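Local coordinates for protein CocE/NonD family hydrolase (Staphylococcus aureus subsp. aureus COL, PDB 3III) that probably hydrolyses ester or amide bonds, as an alpha/beta-hydrolase of the CocE/NonD family whose exact substrate is not established, at residues 181-184 against 185-188; 203-207 against 208-212; 328-331 against 332-336; 348-352 against 353-357; 462-466 against 467-471. All blocks are in the same frame, centred on the assembly; numbering follows the deposited sequence. Where two conformers were deposited one is given.

Contact 1 of 5, residues 181-184 against 185-188; sequences LNPP and HLKA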
loop_
_atom_site.group_PDB
_atom_site.type_symbol
_atom_site.label_atom_id
_atom_site.label_comp_id
_atom_site.label_asym_id
_atom_site.label_seq_id
_atom_site.Cartn_x
_atom_site.Cartn_y
_atom_site.Cartn_z
ATOM N N LEU A 181 0.472 -10.148 -16.646
ATOM C CA LEU A 181 0.956 -10.800 -17.853
ATOM C C LEU A 181 0.770 -12.358 -17.858
ATOM O O LEU A 181 1.067 -12.979 -18.839
ATOM C CB LEU A 181 2.440 -10.450 -18.044
ATOM C CG LEU A 181 2.846 -8.971 -18.102
ATOM C CD1 LEU A 181 4.370 -8.835 -18.181
ATOM C CD2 LEU A 181 2.112 -8.265 -19.303
ATOM N N ASN A 182 0.361 -12.921 -16.719
ATOM C CA ASN A 182 0.115 -14.351 -16.547
ATOM C C ASN A 182 1.302 -15.246 -16.957
ATOM O O ASN A 182 1.185 -16.080 -17.859
ATOM C CB ASN A 182 -1.158 -14.731 -17.295
ATOM C CG ASN A 182 -2.351 -14.161 -16.662
ATOM O OD1 ASN A 182 -2.759 -14.604 -15.585
ATOM N ND2 ASN A 182 -2.907 -13.103 -17.270
ATOM N N PRO A 183 2.443 -15.119 -16.243
ATOM C CA PRO A 183 3.554 -16.001 -16.550
ATOM C C PRO A 183 3.106 -17.448 -16.278
ATOM O O PRO A 183 2.518 -17.702 -15.203
ATOM C CB PRO A 183 4.666 -15.541 -15.547
ATOM C CG PRO A 183 4.257 -14.205 -15.070
ATOM C CD PRO A 183 2.753 -14.227 -15.113
ATOM N N PRO A 184 3.346 -18.397 -17.232
ATOM C CA PRO A 184 2.824 -19.752 -17.065
ATOM C C PRO A 184 3.297 -20.483 -15.776
ATOM O O PRO A 184 2.519 -21.233 -15.193
ATOM C CB PRO A 184 3.322 -20.481 -18.316
ATOM C CG PRO A 184 3.424 -19.405 -19.329
ATOM C CD PRO A 184 3.818 -18.176 -18.598
ATOM N N HIS A 185 4.501 -20.189 -15.302
ATOM C CA HIS A 185 5.017 -20.831 -14.074
ATOM C C HIS A 185 4.886 -20.022 -12.807
ATOM O O HIS A 185 5.392 -20.442 -11.770
ATOM C CB HIS A 185 6.469 -21.291 -14.317
ATOM C CG HIS A 185 6.561 -22.291 -15.424
ATOM N ND1 HIS A 185 6.654 -21.926 -16.749
ATOM C CD2 HIS A 185 6.478 -23.646 -15.408
ATOM C CE1 HIS A 185 6.698 -23.020 -17.494
ATOM N NE2 HIS A 185 6.586 -24.078 -16.706
ATOM N N LEU A 186 4.213 -18.863 -12.864
ATOM C CA LEU A 186 3.846 -18.136 -11.661
ATOM C C LEU A 186 2.596 -18.851 -11.126
ATOM O O LEU A 186 1.498 -18.745 -11.708
ATOM C CB LEU A 186 3.526 -16.655 -11.955
ATOM C CG LEU A 186 3.117 -15.825 -10.723
ATOM C CD1 LEU A 186 4.275 -15.744 -9.711
ATOM C CD2 LEU A 186 2.537 -14.441 -11.135
ATOM N N LYS A 187 2.763 -19.594 -10.038
ATOM C CA LYS A 187 1.710 -20.439 -9.476
ATOM C C LYS A 187 1.032 -19.837 -8.235
ATOM O O LYS A 187 0.008 -20.361 -7.797
ATOM C CB LYS A 187 2.260 -21.825 -9.094
ATOM C CG LYS A 187 2.899 -22.599 -10.261
ATOM C CD LYS A 187 1.918 -22.836 -11.397
ATOM C CE LYS A 187 2.519 -23.683 -12.551
ATOM N NZ LYS A 187 2.415 -25.134 -12.159
ATOM N N ALA A 188 1.581 -18.748 -7.682
ATOM C CA ALA A 188 1.034 -18.102 -6.471
ATOM C C ALA A 188 1.716 -16.745 -6.276
ATOM O O ALA A 188 2.872 -16.567 -6.710
ATOM C CB ALA A 188 1.264 -18.999 -5.239
HETATM O O HOH W 1 0.254 -16.732 -13.650
#
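Pro183 and Leu186 form the ends of a type I beta turn that carries the chain from helix 170-179 into strand 186-192, one of the helix-to-strand links of the alpha/beta-hydrolase fold. The turn is closed by Leu186 N, which donates to Pro183 O over 3.1 Å with an N-H...O angle of 153°. The donor stands 61° out of the carbonyl plane, and the other polar pairs within the turn add no bond of their own.

The compact part is the buried side. There the Pro183 ring and the Leu186 side chain lie alongside each other, pointing the same way, with CB of Pro183 3.9 Å from CB of Leu186. Leu186 turns CG anti to its own nitrogen (chi1 180°), a torsion that brings its CD2 to 4.0 Å from Pro183 CD. Val178 and Ala179 of helix 170-179 pack on this apolar pair.

The other side is looser. Pro184 is exposed, and the imidazole of His185 lies alongside it, with ND1 bonded to Glu151 of helix 140-154. Lys187 sends its amine to Asn162, and on the way its bent chain brings CE to 3.6 Å from Pro184 O, a contact without a hydrogen bond. A water bridges the carbonyls of the turn's first and last residues, donating to Pro183 O at 2.9 Å and to Leu186 O at 3.1 Å.

Contact 2 of 5, residues 203-207 against 208-212; sequences AFHGG and IPDTG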
loop_
_atom_site.group_PDB
_atom_site.type_symbol
_atom_site.label_atom_id
_atom_site.label_comp_id
_atom_site.label_asym_id
_atom_site.label_seq_id
_atom_site.Cartn_x
_atom_site.Cartn_y
_atom_site.Cartn_z
ATOM N N ALA A 203 1.577 9.460 -6.872
ATOM C CA ALA A 203 1.926 10.713 -7.592
ATOM C C ALA A 203 0.977 11.886 -7.233
ATOM O O ALA A 203 1.389 13.046 -7.132
ATOM C CB ALA A 203 2.007 10.477 -9.157
ATOM N N PHE A 204 -0.306 11.566 -7.044
ATOM C CA PHE A 204 -1.317 12.540 -6.698
ATOM C C PHE A 204 -2.330 11.890 -5.791
ATOM O O PHE A 204 -2.650 10.715 -5.903
ATOM C CB PHE A 204 -2.091 13.072 -7.933
ATOM C CG PHE A 204 -1.201 13.604 -9.055
ATOM C CD1 PHE A 204 -0.941 14.993 -9.203
ATOM C CD2 PHE A 204 -0.631 12.721 -9.958
ATOM C CE1 PHE A 204 -0.092 15.459 -10.183
ATOM C CE2 PHE A 204 0.168 13.199 -10.970
ATOM C CZ PHE A 204 0.456 14.570 -11.062
ATOM N N HIS A 205 -2.853 12.663 -4.880
ATOM C CA HIS A 205 -4.002 12.206 -4.104
ATOM C C HIS A 205 -5.195 13.041 -4.468
ATOM O O HIS A 205 -5.200 14.233 -4.244
ATOM C CB HIS A 205 -3.709 12.307 -2.624
ATOM C CG HIS A 205 -2.557 11.488 -2.209
ATOM N ND1 HIS A 205 -1.349 12.044 -1.861
ATOM C CD2 HIS A 205 -2.396 10.143 -2.137
ATOM C CE1 HIS A 205 -0.500 11.076 -1.565
ATOM N NE2 HIS A 205 -1.112 9.918 -1.711
ATOM N N GLY A 206 -6.210 12.409 -5.073
ATOM C CA GLY A 206 -7.364 13.202 -5.524
ATOM C C GLY A 206 -6.994 14.272 -6.513
ATOM O O GLY A 206 -7.679 15.285 -6.636
ATOM N N GLY A 207 -5.916 14.046 -7.277
ATOM C CA GLY A 207 -5.449 15.090 -8.167
ATOM C C GLY A 207 -4.455 16.086 -7.559
ATOM O O GLY A 207 -3.916 16.952 -8.290
ATOM N N ILE A 208 -4.222 16.029 -6.245
ATOM C CA ILE A 208 -3.292 17.002 -5.595
ATOM C C ILE A 208 -1.909 16.310 -5.589
ATOM O O ILE A 208 -1.785 15.239 -4.983
ATOM C CB ILE A 208 -3.703 17.323 -4.125
ATOM C CG1 ILE A 208 -5.179 17.704 -4.009
ATOM C CG2 ILE A 208 -2.782 18.434 -3.499
ATOM C CD1 ILE A 208 -5.674 17.885 -2.502
ATOM N N PRO A 209 -0.862 16.930 -6.176
ATOM C CA PRO A 209 0.444 16.300 -6.259
ATOM C C PRO A 209 1.118 16.075 -4.915
ATOM O O PRO A 209 1.097 16.949 -4.056
ATOM C CB PRO A 209 1.268 17.235 -7.138
ATOM C CG PRO A 209 0.569 18.492 -7.132
ATOM C CD PRO A 209 -0.862 18.285 -6.717
ATOM N N ASP A 210 1.685 14.889 -4.742
ATOM C CA ASP A 210 2.446 14.565 -3.547
ATOM C C ASP A 210 3.808 15.224 -3.726
ATOM O O ASP A 210 4.593 14.850 -4.596
ATOM C CB ASP A 210 2.588 13.089 -3.369
ATOM C CG ASP A 210 3.433 12.694 -2.097
ATOM O OD1 ASP A 210 3.813 13.599 -1.320
ATOM O OD2 ASP A 210 3.795 11.483 -1.951
ATOM N N THR A 211 4.099 16.178 -2.876
ATOM C CA THR A 211 5.379 16.880 -2.902
ATOM C C THR A 211 6.367 16.304 -1.852
ATOM O O THR A 211 7.531 16.776 -1.690
ATOM C CB THR A 211 5.166 18.342 -2.632
ATOM O OG1 THR A 211 4.622 18.519 -1.316
ATOM C CG2 THR A 211 4.271 18.948 -3.702
ATOM N N GLY A 212 5.914 15.280 -1.161
ATOM C CA GLY A 212 6.721 14.644 -0.153
ATOM C C GLY A 212 7.257 13.304 -0.559
ATOM O O GLY A 212 8.158 13.227 -1.426
#
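Phe204 and Pro209 face one another across a two-stranded beta hairpin, strands 204-205 and 208-209, whose reversal is a type I' turn from His205 to Ile208. Their side chains share one face of the ribbon and cross obliquely: the pyrrolidine reaches the phenyl ring with CB 3.8 Å from Phe204 CD1. Phe204 CG is anti to the carbonyl carbon (chi1 -53°), which brings CD1 and CE1 beside Pro209, with Ile208 C at the ring edge.

The opposite face carries His205 and Ile208. His205 also runs beside Asp210, both pointing the same way, with the imidazole and carboxylate planes 41° apart; the touch itself is apolar, CE1 of His205 to CB of Asp210 at 4.1 Å. Ile208 folds its CG1 branch over the turn, 3.5 Å from His205 O.

Three backbone bonds hold this frame. His205 N gives to Ile208 O at 2.8 Å, Ile208 N returns to His205 O at 2.9 Å, and Asp210 N reaches Ala203 O at 3.0 Å with an almost straight N-H. Gly206 and Gly207 have the positive phi values that suit glycine in a type I' turn.

Trp456 of strand 447-458 stacks on His205, whose ND1 bonds His533 and whose NE2 bonds Gly272 O. Because a carbonyl can only accept, NE2 probably carries a proton; what ND1 carries is left open. Asp210 OD1 closes an Asx turn with Gly212 N at 2.7 Å and also accepts from Glu532 N, while OD2 takes Tyr214 N; the three N-H groups together probably ease the carboxylate charge.

Contact 3 of 5, residues 328-331 against 332-336; sequences KDTP and HVIYE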
loop_
_atom_site.group_PDB
_atom_site.type_symbol
_atom_site.label_atom_id
_atom_site.label_comp_id
_atom_site.label_asym_id
_atom_site.label_seq_id
_atom_site.Cartn_x
_atom_site.Cartn_y
_atom_site.Cartn_z
ATOM N N LYS A 328 -7.146 -23.875 2.101
ATOM C CA LYS A 328 -8.379 -23.365 1.578
ATOM C C LYS A 328 -9.501 -23.283 2.610
ATOM O O LYS A 328 -10.562 -22.779 2.304
ATOM C CB LYS A 328 -8.800 -24.204 0.352
ATOM C CG LYS A 328 -7.706 -24.095 -0.786
ATOM C CD LYS A 328 -8.165 -24.519 -2.168
ATOM C CE LYS A 328 -9.351 -23.725 -2.622
ATOM N NZ LYS A 328 -9.669 -23.888 -4.072
ATOM N N ASP A 329 -9.274 -23.764 3.831
ATOM C CA ASP A 329 -10.196 -23.473 4.932
ATOM C C ASP A 329 -10.153 -21.987 5.345
ATOM O O ASP A 329 -11.029 -21.517 6.059
ATOM C CB ASP A 329 -9.832 -24.284 6.210
ATOM C CG ASP A 329 -10.114 -25.776 6.118
ATOM O OD1 ASP A 329 -10.722 -26.242 5.139
ATOM O OD2 ASP A 329 -9.703 -26.466 7.084
ATOM N N THR A 330 -9.097 -21.276 4.979
ATOM C CA THR A 330 -8.920 -19.901 5.365
ATOM C C THR A 330 -10.076 -19.055 4.842
ATOM O O THR A 330 -10.376 -19.081 3.630
ATOM C CB THR A 330 -7.556 -19.335 4.816
ATOM O OG1 THR A 330 -6.470 -20.205 5.195
ATOM C CG2 THR A 330 -7.273 -17.896 5.315
ATOM N N PRO A 331 -10.708 -18.261 5.729
ATOM C CA PRO A 331 -11.722 -17.326 5.276
ATOM C C PRO A 331 -11.148 -16.359 4.233
ATOM O O PRO A 331 -9.974 -15.956 4.339
ATOM C CB PRO A 331 -12.112 -16.566 6.550
ATOM C CG PRO A 331 -11.700 -17.384 7.676
ATOM C CD PRO A 331 -10.478 -18.190 7.190
ATOM N N HIS A 332 -11.939 -15.966 3.232
ATOM C CA HIS A 332 -11.352 -15.118 2.163
ATOM C C HIS A 332 -10.894 -13.747 2.630
ATOM O O HIS A 332 -10.058 -13.129 2.009
ATOM C CB HIS A 332 -12.298 -15.049 0.967
ATOM C CG HIS A 332 -12.380 -16.358 0.263
ATOM N ND1 HIS A 332 -11.316 -16.861 -0.454
ATOM C CD2 HIS A 332 -13.331 -17.321 0.266
ATOM C CE1 HIS A 332 -11.606 -18.093 -0.848
ATOM N NE2 HIS A 332 -12.829 -18.390 -0.431
ATOM N N VAL A 333 -11.451 -13.252 3.720
ATOM C CA VAL A 333 -10.981 -11.983 4.283
ATOM C C VAL A 333 -10.792 -12.114 5.801
ATOM O O VAL A 333 -11.716 -12.557 6.511
ATOM C CB VAL A 333 -11.989 -10.806 4.032
ATOM C CG1 VAL A 333 -11.388 -9.483 4.597
ATOM C CG2 VAL A 333 -12.329 -10.646 2.548
ATOM N N ILE A 334 -9.636 -11.718 6.286
ATOM C CA ILE A 334 -9.398 -11.629 7.699
ATOM C C ILE A 334 -9.009 -10.148 7.901
ATOM O O ILE A 334 -8.113 -9.640 7.220
ATOM C CB ILE A 334 -8.299 -12.566 8.082
ATOM C CG1 ILE A 334 -8.734 -14.067 7.993
ATOM C CG2 ILE A 334 -7.733 -12.199 9.474
ATOM C CD1 ILE A 334 -7.590 -15.057 8.301
ATOM N N TYR A 335 -9.663 -9.479 8.848
ATOM C CA TYR A 335 -9.416 -8.056 9.062
ATOM C C TYR A 335 -9.419 -7.653 10.509
ATOM O O TYR A 335 -10.183 -8.201 11.311
ATOM C CB TYR A 335 -10.465 -7.217 8.286
ATOM C CG TYR A 335 -11.881 -7.461 8.712
ATOM C CD1 TYR A 335 -12.517 -6.631 9.634
ATOM C CD2 TYR A 335 -12.592 -8.543 8.222
ATOM C CE1 TYR A 335 -13.787 -6.857 10.052
ATOM C CE2 TYR A 335 -13.888 -8.795 8.666
ATOM C CZ TYR A 335 -14.496 -7.922 9.559
ATOM O OH TYR A 335 -15.785 -8.177 10.007
ATOM N N GLU A 336 -8.600 -6.655 10.848
ATOM C CA GLU A 336 -8.623 -6.042 12.195
ATOM C C GLU A 336 -9.700 -4.981 12.310
ATOM O O GLU A 336 -9.793 -4.090 11.465
ATOM C CB GLU A 336 -7.248 -5.411 12.571
ATOM C CG GLU A 336 -7.253 -4.886 13.972
ATOM C CD GLU A 336 -5.934 -4.378 14.470
ATOM O OE1 GLU A 336 -4.950 -4.303 13.692
ATOM O OE2 GLU A 336 -5.933 -4.047 15.665
#
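Entry into strand 333-338, the tenth strand across the large mixed sheet, begins with Thr330 and Pro331, and the residues on either side of that junction meet through loose apolar touches. The main one joins Thr330 CG2 to Ile334 CD1 at 4.1 Å, the two side chains crossing at about a right angle. In Thr330 the methyl stands anti to the backbone nitrogen while OG1 lies beside it (chi1 -52°), and so the carbon, not the hydroxyl, is turned to the strand.

Ile334 answers with its longer branch. Its side chain is extended at chi2 (176°), which carries CD1 back along the chain until it also lies 4.4 Å from CD of Pro331. On another part of that ring, Pro331 CB rests 4.0 Å from Val333 O. The carbonyl O of Pro331 comes within 3.1 Å of Val333 N, but at an angle too poor for a hydrogen bond, and apolar contact joins the two sides.

The polar groups are bonded to neighbouring parts of the fold. Thr330 OG1 bonds the Trp327 carbonyl and Thr330 O receives Trp291 NE1. The His332 ring stacks on Trp291 and sets ND1 against Lys290 O.

The chemistry thus divides in two: weak van der Waals contact bridges the loop and the strand, whereas direction comes from backbone bonds to both flanking strands, 290-295 and 343-349. With a carbonyl oxygen as its partner, ND1 of His332 probably bears a proton, and the stack and the ND1 bond together probably hold the imidazole's orientation.

Contact 4 of 5, residues 348-352 against 353-357; sequences SASAF and PLPNA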
loop_
_atom_site.group_PDB
_atom_site.type_symbol
_atom_site.label_atom_id
_atom_site.label_comp_id
_atom_site.label_asym_id
_atom_site.label_seq_id
_atom_site.Cartn_x
_atom_site.Cartn_y
_atom_site.Cartn_z
ATOM N N SER A 348 -13.468 -12.208 10.451
ATOM C CA SER A 348 -13.364 -12.752 9.089
ATOM C C SER A 348 -14.653 -12.567 8.315
ATOM O O SER A 348 -15.717 -12.335 8.915
ATOM C CB SER A 348 -13.024 -14.221 9.149
ATOM O OG SER A 348 -14.004 -14.904 9.869
ATOM N N ALA A 349 -14.538 -12.557 6.991
ATOM C CA ALA A 349 -15.687 -12.461 6.084
ATOM C C ALA A 349 -15.411 -13.217 4.787
ATOM O O ALA A 349 -14.271 -13.592 4.520
ATOM C CB ALA A 349 -15.998 -10.992 5.784
ATOM N N SER A 350 -16.441 -13.376 3.952
ATOM C CA SER A 350 -16.355 -14.155 2.731
ATOM C C SER A 350 -15.944 -13.270 1.537
ATOM O O SER A 350 -15.547 -13.773 0.466
ATOM C CB SER A 350 -17.734 -14.820 2.501
ATOM O OG SER A 350 -18.679 -13.796 2.245
ATOM N N ALA A 351 -15.970 -11.953 1.737
ATOM C CA ALA A 351 -15.752 -11.006 0.649
ATOM C C ALA A 351 -15.311 -9.630 1.176
ATOM O O ALA A 351 -15.608 -9.283 2.310
ATOM C CB ALA A 351 -17.039 -10.816 -0.210
ATOM N N PHE A 352 -14.631 -8.882 0.318
ATOM C CA PHE A 352 -14.478 -7.440 0.496
ATOM C C PHE A 352 -14.865 -6.740 -0.780
ATOM O O PHE A 352 -14.394 -7.131 -1.820
ATOM C CB PHE A 352 -13.060 -7.049 0.910
ATOM C CG PHE A 352 -12.929 -5.586 1.171
ATOM C CD1 PHE A 352 -13.148 -5.083 2.423
ATOM C CD2 PHE A 352 -12.678 -4.719 0.155
ATOM C CE1 PHE A 352 -13.070 -3.744 2.667
ATOM C CE2 PHE A 352 -12.643 -3.354 0.390
ATOM C CZ PHE A 352 -12.835 -2.886 1.665
ATOM N N PRO A 353 -15.698 -5.691 -0.709
ATOM C CA PRO A 353 -16.359 -5.126 0.492
ATOM C C PRO A 353 -17.145 -6.162 1.253
ATOM O O PRO A 353 -17.634 -7.163 0.684
ATOM C CB PRO A 353 -17.304 -4.041 -0.072
ATOM C CG PRO A 353 -16.727 -3.657 -1.449
ATOM C CD PRO A 353 -16.014 -4.916 -1.952
ATOM N N LEU A 354 -17.226 -5.967 2.556
ATOM C CA LEU A 354 -17.973 -6.885 3.438
ATOM C C LEU A 354 -19.418 -7.064 3.007
ATOM O O LEU A 354 -20.161 -6.096 2.810
ATOM C CB LEU A 354 -17.912 -6.435 4.898
ATOM C CG LEU A 354 -16.763 -6.971 5.742
ATOM C CD1 LEU A 354 -15.448 -6.904 5.060
ATOM C CD2 LEU A 354 -16.708 -6.308 7.111
ATOM N N PRO A 355 -19.845 -8.321 2.845
ATOM C CA PRO A 355 -21.196 -8.514 2.302
ATOM C C PRO A 355 -22.296 -8.035 3.235
ATOM O O PRO A 355 -23.350 -7.720 2.762
ATOM C CB PRO A 355 -21.302 -10.024 2.103
ATOM C CG PRO A 355 -20.206 -10.593 2.799
ATOM C CD PRO A 355 -19.153 -9.593 3.036
ATOM N N ASN A 356 -22.039 -7.921 4.528
ATOM C CA ASN A 356 -23.042 -7.346 5.407
ATOM C C ASN A 356 -22.942 -5.813 5.664
ATOM O O ASN A 356 -23.562 -5.304 6.611
ATOM C CB ASN A 356 -23.058 -8.105 6.719
ATOM C CG ASN A 356 -21.768 -7.957 7.481
ATOM O OD1 ASN A 356 -20.665 -7.858 6.873
ATOM N ND2 ASN A 356 -21.873 -7.947 8.812
ATOM N N ALA A 357 -22.214 -5.068 4.832
ATOM C CA ALA A 357 -22.037 -3.645 5.120
ATOM C C ALA A 357 -23.364 -2.943 4.830
ATOM O O ALA A 357 -24.008 -3.257 3.848
ATOM C CB ALA A 357 -20.870 -3.039 4.293
#
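Phe352 and Pro353 are joined by a cis peptide bond, and the aromatic ring folds back over the proline it precedes. Pro353 CA sits 3.7 Å from the centroid of the Phe352 ring and only 18° off the ring normal, a CH-pi contact over the face. Phe352 makes this possible by placing CG anti to its backbone nitrogen (chi1 -177°), which stands the ring against the proline backbone, CD2 lying 4.0 Å from Pro353 CD.

Leu354 belongs to the same shell. It meets Phe352 at a slant, with its CD1 3.9 Å from CD1 of the phenyl ring, and its CG packs on Ala349 CB at 4.1 Å. Carbons approach Ala351 O: Leu354 CA in a CA-H...O contact at 3.6 Å, with Pro355 CD equally near. At the surface, Ser350 OG meets Pro355 CG at 3.6 Å.

Further out, a type I turn from Leu354 to Ala357 follows directly, closed by Ala357 N to Leu354 O (3.1 Å). Phe279 and Phe282 of helix 275-284 pack against the Phe352 ring, while Tyr335 and Val559 touch Leu354.

Such close folding of ring on proline is typical of an aromatic residue before a cis proline, where ring-to-proline CH-pi contact is thought to favour the cis form; here it lies in the loop that leads from edge strand 343-349 of the mixed sheet to strand 358-365 of the antiparallel sheet.

Contact 5 of 5, residues 462-466 against 467-471; sequences RELDQ and EKSSI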
loop_
_atom_site.group_PDB
_atom_site.type_symbol
_atom_site.label_atom_id
_atom_site.label_comp_id
_atom_site.label_asym_id
_atom_site.label_seq_id
_atom_site.Cartn_x
_atom_site.Cartn_y
_atom_site.Cartn_z
ATOM N N ARG A 462 -13.172 16.860 -9.794
ATOM C CA ARG A 462 -14.321 16.173 -9.163
ATOM C C ARG A 462 -15.163 15.231 -10.039
ATOM O O ARG A 462 -16.035 14.501 -9.526
ATOM C CB ARG A 462 -15.296 17.227 -8.596
ATOM C CG ARG A 462 -15.969 18.063 -9.663
ATOM C CD ARG A 462 -16.728 19.263 -9.024
ATOM N NE ARG A 462 -17.316 20.159 -10.040
ATOM C CZ ARG A 462 -16.654 21.087 -10.733
ATOM N NH1 ARG A 462 -15.355 21.310 -10.556
ATOM N NH2 ARG A 462 -17.304 21.802 -11.612
ATOM N N GLU A 463 -15.029 15.312 -11.343
ATOM C CA GLU A 463 -15.987 14.609 -12.206
ATOM C C GLU A 463 -15.857 13.090 -12.009
ATOM O O GLU A 463 -14.765 12.516 -12.130
ATOM C CB GLU A 463 -15.744 14.926 -13.699
ATOM C CG GLU A 463 -16.792 14.198 -14.640
ATOM C CD GLU A 463 -16.494 14.311 -16.147
ATOM O OE1 GLU A 463 -15.344 14.597 -16.533
ATOM O OE2 GLU A 463 -17.405 14.040 -16.954
ATOM N N LEU A 464 -16.974 12.458 -11.677
ATOM C CA LEU A 464 -17.012 11.041 -11.326
ATOM C C LEU A 464 -17.077 10.131 -12.555
ATOM O O LEU A 464 -17.698 10.461 -13.535
ATOM C CB LEU A 464 -18.263 10.805 -10.430
ATOM C CG LEU A 464 -18.285 11.397 -9.025
ATOM C CD1 LEU A 464 -19.665 11.262 -8.360
ATOM C CD2 LEU A 464 -17.150 10.735 -8.150
ATOM N N ASP A 465 -16.372 9.004 -12.502
ATOM C CA ASP A 465 -16.583 7.865 -13.391
ATOM C C ASP A 465 -17.810 7.162 -12.854
ATOM O O ASP A 465 -17.782 6.486 -11.802
ATOM C CB ASP A 465 -15.388 6.906 -13.348
ATOM C CG ASP A 465 -15.473 5.821 -14.371
ATOM O OD1 ASP A 465 -16.570 5.255 -14.517
ATOM O OD2 ASP A 465 -14.431 5.530 -15.044
ATOM N N GLN A 466 -18.897 7.318 -13.563
ATOM C CA GLN A 466 -20.172 6.797 -13.089
ATOM C C GLN A 466 -20.144 5.267 -13.019
ATOM O O GLN A 466 -20.614 4.721 -12.041
ATOM C CB GLN A 466 -21.330 7.315 -13.962
ATOM C CG GLN A 466 -21.565 8.810 -13.826
ATOM C CD GLN A 466 -21.978 9.245 -12.403
ATOM O OE1 GLN A 466 -22.443 8.429 -11.602
ATOM N NE2 GLN A 466 -21.801 10.546 -12.087
ATOM N N GLU A 467 -19.568 4.599 -14.020
ATOM C CA GLU A 467 -19.511 3.137 -14.032
ATOM C C GLU A 467 -18.750 2.620 -12.814
ATOM O O GLU A 467 -19.248 1.736 -12.104
ATOM C CB GLU A 467 -18.840 2.595 -15.302
ATOM C CG GLU A 467 -19.364 3.112 -16.617
ATOM C CD GLU A 467 -18.570 4.326 -17.130
ATOM O OE1 GLU A 467 -18.875 5.473 -16.712
ATOM O OE2 GLU A 467 -17.651 4.119 -17.965
ATOM N N LYS A 468 -17.580 3.202 -12.536
ATOM C CA LYS A 468 -16.689 2.692 -11.476
ATOM C C LYS A 468 -17.008 3.169 -10.057
ATOM O O LYS A 468 -16.531 2.560 -9.089
ATOM C CB LYS A 468 -15.255 3.067 -11.800
ATOM C CG LYS A 468 -14.778 2.433 -13.086
ATOM C CD LYS A 468 -13.269 2.536 -13.204
ATOM C CE LYS A 468 -12.773 1.821 -14.448
ATOM N NZ LYS A 468 -11.306 1.822 -14.439
ATOM N N SER A 469 -17.753 4.269 -9.929
ATOM C CA SER A 469 -18.105 4.801 -8.614
ATOM C C SER A 469 -19.156 3.938 -7.957
ATOM O O SER A 469 -20.009 3.361 -8.640
ATOM C CB SER A 469 -18.632 6.220 -8.705
ATOM O OG SER A 469 -17.628 7.145 -9.177
ATOM N N SER A 470 -19.145 3.940 -6.634
ATOM C CA SER A 470 -20.154 3.253 -5.828
ATOM C C SER A 470 -20.581 4.234 -4.770
ATOM O O SER A 470 -19.983 5.306 -4.631
ATOM C CB SER A 470 -19.569 2.002 -5.173
ATOM O OG SER A 470 -18.742 2.427 -4.129
ATOM N N ILE A 471 -21.591 3.867 -3.991
ATOM C CA ILE A 471 -22.071 4.767 -2.960
ATOM C C ILE A 471 -21.020 5.037 -1.877
ATOM O O ILE A 471 -20.992 6.124 -1.300
ATOM C CB ILE A 471 -23.378 4.280 -2.306
ATOM C CG1 ILE A 471 -23.926 5.358 -1.374
ATOM C CG2 ILE A 471 -23.225 2.976 -1.548
ATOM C CD1 ILE A 471 -25.479 5.407 -1.330
HETATM O O HOH W 2 -14.481 3.664 -16.856
HETATM O O HOH W 3 -19.047 8.297 -16.417
#
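Asp465 places CG anti to its backbone nitrogen (chi1 -172°), and that torsion turns the carboxylate onto the N-H of Lys468. Ser469 does the complementary thing: with OG anti to its carbonyl carbon (chi1 -65°), the hydroxyl swings back to the main chain of Asp465. Between them, residues 466-468 have helical backbone angles, so the loop makes a single turn without becoming a helix.

Two donors from Ser469 grip Asp465 O. Its N lies 2.9 Å away, nearly along the C=O axis, and its OG is 2.7 Å away, above the carbonyl plane. Lys468 N reaches Asp465 OD1 at 3.0 Å with a fairly straight N-H (164°), coming from above the carboxylate plane. Together these bonds resemble the Asx-type capping at the N-terminus of a helix. The Lys468 chain then runs across the carboxylate, CG 3.7 Å from OD2 of Asp465, but its amine continues away.

Waters donate to Asp465 OD2 at 2.6 Å and to Glu467 OE1, the latter also accepting from Gln466 N. The approach of Glu467 OE1 to Asp465 OD1 is doubtful, as it belongs to one of two conformers.

The turn sits on the surface in the loop between strands 447-458 and 490-503. Trp475 holds it from the returning limb, bonding Ser469 OG and the Asp465 backbone, and Leu464 packs on Pro474 and on Glu493 of strand 490-503.

How the contacts relate
Along the chain the five contacts come one after another. Contacts 1 and 2 belong to the S15-family region, with centres 33 Å apart; contacts 3, 4 and 5 belong to the C-terminal non-catalytic region. Contacts 1, 3 and 4 all reach the large mixed sheet. Contacts 3 and 4 touch, their centres 10 Å apart, because strands 333-338 and 343-349 are neighbours there, and Val333 O probably bonds Ala349 N. Contact 5 comes within about 7 Å, nearest atoms, of both contact 2 and contact 4. The sheet of the hydrolase fold therefore runs on into residues of the C-terminal region, and Gly206 of contact 2 is hydrogen-bonded to Arg458 of strand 447-458, so the two regions meet there.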